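Long-range contact in HIT domain-containing protein (Sulfolobus tokodaii, PDB 2EO4), which probably acts as a nucleotide-binding hydrolase of the histidine triad family, perhaps with adenylylsulfatase activity, and carries a bound zinc ion: residues His35-Pro40 with His94-Ile99. Residues are numbered along the deposited sequence; the frame is centred on the assembly and turned at random.
With ZN (zinc ion), chain B; PO4 (phosphate ion), chain C.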
ATOM      1  N   HIS A  35      -5.056  -7.805 -12.342  1.00 22.04           N
ATOM      2  CA  HIS A  35      -5.298  -7.446 -10.941  1.00 22.18           C
ATOM      3  C   HIS A  35      -4.950  -8.660 -10.079  1.00 22.01           C
ATOM      4  O   HIS A  35      -5.506  -9.746 -10.258  1.00 21.87           O
ATOM      5  CB  HIS A  35      -6.774  -7.053 -10.772  1.00 23.14           C
ATOM      6  CG  HIS A  35      -7.137  -6.571  -9.399  1.00 24.08           C
ATOM      7  ND1 HIS A  35      -8.395  -6.099  -9.094  1.00 25.71           N
ATOM      8  CD2 HIS A  35      -6.425  -6.514  -8.248  1.00 22.89           C
ATOM      9  CE1 HIS A  35      -8.445  -5.773  -7.815  1.00 23.96           C
ATOM     10  NE2 HIS A  35      -7.262  -6.015  -7.277  1.00 23.95           N
ATOM     11  N   THR A  36      -4.027  -8.464  -9.141  1.00 21.59           N
ATOM     12  CA  THR A  36      -3.558  -9.538  -8.274  1.00 21.17           C
ATOM     13  C   THR A  36      -3.548  -9.137  -6.806  1.00 22.31           C
ATOM     14  O   THR A  36      -3.440  -7.956  -6.474  1.00 20.71           O
ATOM     15  CB  THR A  36      -2.129  -9.955  -8.694  1.00 23.54           C
ATOM     16  OG1 THR A  36      -2.179 -10.508 -10.012  1.00 24.16           O
ATOM     17  CG2 THR A  36      -1.537 -10.982  -7.727  1.00 23.60           C
ATOM     18  N   LEU A  37      -3.671 -10.132  -5.932  1.00 22.01           N
ATOM     19  CA  LEU A  37      -3.663  -9.901  -4.496  1.00 23.91           C
ATOM     20  C   LEU A  37      -2.459 -10.619  -3.895  1.00 23.64           C
ATOM     21  O   LEU A  37      -2.238 -11.796  -4.166  1.00 24.08           O
ATOM     22  CB  LEU A  37      -4.952 -10.442  -3.879  1.00 25.81           C
ATOM     23  CG  LEU A  37      -6.178  -9.989  -4.675  1.00 29.16           C
ATOM     24  CD1 LEU A  37      -7.389 -10.810  -4.312  1.00 32.50           C
ATOM     25  CD2 LEU A  37      -6.407  -8.504  -4.426  1.00 28.03           C
ATOM     26  N   VAL A  38      -1.672  -9.902  -3.100  1.00 22.35           N
ATOM     27  CA  VAL A  38      -0.504 -10.493  -2.460  1.00 22.55           C
ATOM     28  C   VAL A  38      -0.883 -10.678  -1.004  1.00 22.62           C
ATOM     29  O   VAL A  38      -1.341  -9.741  -0.348  1.00 21.08           O
ATOM     30  CB  VAL A  38       0.729  -9.576  -2.554  1.00 21.61           C
ATOM     31  CG1 VAL A  38       1.929 -10.258  -1.905  1.00 23.89           C
ATOM     32  CG2 VAL A  38       1.026  -9.258  -4.013  1.00 23.18           C
ATOM     33  N   ILE A  39      -0.696 -11.888  -0.495  1.00 23.08           N
ATOM     34  CA  ILE A  39      -1.084 -12.161   0.876  1.00 24.01           C
ATOM     35  C   ILE A  39      -0.110 -12.988   1.694  1.00 24.88           C
ATOM     36  O   ILE A  39       0.651 -13.798   1.154  1.00 24.27           O
ATOM     37  CB  ILE A  39      -2.412 -12.950   0.924  1.00 26.20           C
ATOM     38  CG1 ILE A  39      -2.196 -14.345   0.324  1.00 28.05           C
ATOM     39  CG2 ILE A  39      -3.493 -12.228   0.136  1.00 25.90           C
ATOM     40  CD1 ILE A  39      -3.367 -15.291   0.494  1.00 30.92           C
ATOM     41  N   PRO A  40      -0.104 -12.764   3.015  1.00 25.03           N
ATOM     42  CA  PRO A  40       0.771 -13.543   3.888  1.00 26.17           C
ATOM     43  C   PRO A  40      -0.102 -14.791   4.038  1.00 26.87           C
ATOM     44  O   PRO A  40      -1.335 -14.674   4.019  1.00 26.94           O
ATOM     45  CB  PRO A  40       0.788 -12.738   5.189  1.00 26.99           C
ATOM     46  CG  PRO A  40       0.447 -11.337   4.751  1.00 28.06           C
ATOM     47  CD  PRO A  40      -0.618 -11.576   3.716  1.00 26.20           C
ATOM     48  N   HIS A  94      -8.573 -10.731   5.652  1.00 24.84           N
ATOM     49  CA  HIS A  94      -7.323 -11.480   5.645  1.00 23.78           C
ATOM     50  C   HIS A  94      -6.432 -10.497   4.895  1.00 23.84           C
ATOM     51  O   HIS A  94      -6.674 -10.216   3.721  1.00 23.44           O
ATOM     52  CB  HIS A  94      -7.447 -12.774   4.835  1.00 24.33           C
ATOM     53  CG  HIS A  94      -6.170 -13.556   4.742  1.00 25.53           C
ATOM     54  ND1 HIS A  94      -6.029 -14.822   5.269  1.00 24.11           N
ATOM     55  CD2 HIS A  94      -4.973 -13.250   4.183  1.00 24.52           C
ATOM     56  CE1 HIS A  94      -4.805 -15.263   5.041  1.00 25.97           C
ATOM     57  NE2 HIS A  94      -4.142 -14.327   4.383  1.00 24.17           N
ATOM     58  N   LEU A  95      -5.428  -9.963   5.582  1.00 22.10           N
ATOM     59  CA  LEU A  95      -4.520  -8.984   4.996  1.00 21.36           C
ATOM     60  C   LEU A  95      -4.079  -9.306   3.577  1.00 20.02           C
ATOM     61  O   LEU A  95      -3.506 -10.361   3.315  1.00 20.07           O
ATOM     62  CB  LEU A  95      -3.280  -8.831   5.888  1.00 21.28           C
ATOM     63  CG  LEU A  95      -2.087  -8.015   5.370  1.00 20.89           C
ATOM     64  CD1 LEU A  95      -2.515  -6.622   4.936  1.00 20.85           C
ATOM     65  CD2 LEU A  95      -1.044  -7.933   6.476  1.00 21.69           C
ATOM     66  N   HIS A  96      -4.358  -8.385   2.661  1.00 20.07           N
ATOM     67  CA  HIS A  96      -3.948  -8.557   1.280  1.00 19.77           C
ATOM     68  C   HIS A  96      -3.692  -7.209   0.647  1.00 19.85           C
ATOM     69  O   HIS A  96      -4.353  -6.218   0.972  1.00 19.82           O
ATOM     70  CB  HIS A  96      -4.995  -9.322   0.464  1.00 20.10           C
ATOM     71  CG  HIS A  96      -6.349  -8.685   0.442  1.00 20.82           C
ATOM     72  ND1 HIS A  96      -7.159  -8.613   1.554  1.00 22.59           N
ATOM     73  CD2 HIS A  96      -7.064  -8.153  -0.578  1.00 21.76           C
ATOM     74  CE1 HIS A  96      -8.316  -8.070   1.220  1.00 22.51           C
ATOM     75  NE2 HIS A  96      -8.285  -7.783  -0.068  1.00 21.64           N
ATOM     76  N   VAL A  97      -2.713  -7.186  -0.246  1.00 20.63           N
ATOM     77  CA  VAL A  97      -2.345  -5.972  -0.961  1.00 18.28           C
ATOM     78  C   VAL A  97      -2.785  -6.124  -2.406  1.00 18.88           C
ATOM     79  O   VAL A  97      -2.482  -7.130  -3.048  1.00 19.27           O
ATOM     80  CB  VAL A  97      -0.816  -5.751  -0.933  1.00 18.24           C
ATOM     81  CG1 VAL A  97      -0.441  -4.554  -1.802  1.00 18.76           C
ATOM     82  CG2 VAL A  97      -0.356  -5.523   0.502  1.00 21.35           C
ATOM     83  N   HIS A  98      -3.511  -5.131  -2.905  1.00 18.13           N
ATOM     84  CA  HIS A  98      -3.976  -5.145  -4.286  1.00 19.71           C
ATOM     85  C   HIS A  98      -2.898  -4.572  -5.199  1.00 17.03           C
ATOM     86  O   HIS A  98      -2.267  -3.577  -4.861  1.00 18.61           O
ATOM     87  CB  HIS A  98      -5.209  -4.246  -4.453  1.00 18.64           C
ATOM     88  CG  HIS A  98      -6.421  -4.711  -3.711  1.00 20.40           C
ATOM     89  ND1 HIS A  98      -7.409  -5.465  -4.305  1.00 22.54           N
ATOM     90  CD2 HIS A  98      -6.830  -4.486  -2.440  1.00 22.17           C
ATOM     91  CE1 HIS A  98      -8.378  -5.684  -3.432  1.00 23.13           C
ATOM     92  NE2 HIS A  98      -8.051  -5.101  -2.292  1.00 21.92           N
ATOM     93  N   ILE A  99      -2.697  -5.209  -6.352  1.00 18.45           N
ATOM     94  CA  ILE A  99      -1.777  -4.705  -7.364  1.00 18.36           C
ATOM     95  C   ILE A  99      -2.704  -4.587  -8.569  1.00 19.78           C
ATOM     96  O   ILE A  99      -3.117  -5.595  -9.150  1.00 20.02           O
ATOM     97  CB  ILE A  99      -0.635  -5.685  -7.707  1.00 18.58           C
ATOM     98  CG1 ILE A  99       0.226  -5.951  -6.472  1.00 20.42           C
ATOM     99  CG2 ILE A  99       0.258  -5.068  -8.801  1.00 20.00           C
ATOM    100  CD1 ILE A  99       1.332  -6.997  -6.710  1.00 22.15           C
TER
HETATM  101 ZN    ZN B 201      -7.441 -15.999   6.278  1.00 27.41          ZN
HETATM  102  P   PO4 C 202     -10.703  -5.611  -0.047  1.00 22.25           P
HETATM  103  O1  PO4 C 202     -10.297  -6.587  -1.085  1.00 22.31           O
HETATM  104  O2  PO4 C 202      -9.601  -4.647   0.196  1.00 22.88           O
HETATM  105  O3  PO4 C 202     -11.914  -4.874  -0.516  1.00 21.41           O
HETATM  106  O4  PO4 C 202     -11.018  -6.332   1.217  1.00 21.92           O
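H94 reaches the end of strand 36-40 through its ring: NE2 donates to P40 O at 2.9 Å, with the oxygen in the ring plane. CG lies anti to the backbone N (chi1 177°), which carries the ring across to P40. The other ring nitrogen, ND1, binds zinc at 2.1 Å, and C1, C4 and H43 complete the site. Zinc on one side and the P40 carbonyl on the other hold the ring's rotation. L95 lays CD2 against CG of the P40 ring, while its buried carbonyl oxygen has no hydrogen-bond partner. H96 packs CB on I39 CG2 at 3.3 Å. Its ring is gripped at both nitrogens: ND1 donates to H94 O, and NE2 to phosphate O1 at 2.6 Å, nearly straight at 167°. With an alanine here, the phosphate would probably lose this bond and the H94 carbonyl its imidazole donor. V97 and V38 form an antiparallel hydrogen-bonded pair, N to O both ways. H98 faces L37 in a non-hydrogen-bonded pair, and L37 CD2 closes to 3.2 Å of H98 ND1. That nitrogen also hydrogen-bonds H35 NE2 at 3.0 Å, edge to edge, with the ring planes at 45°. H98 NE2 donates to phosphate O2, and H35, bonded to the other nitrogen, is a second-shell partner that helps set the ring. I99 pairs with T36 by two backbone bonds, and its CD1 meets V38 CG2 at 3.5 Å on the face covered by helix 52-72. The H-L-H-V-H run is the histidine triad of the HIT fold, with H96 the predicted nucleophile and the phosphate probably marking a nucleotide phosphate site.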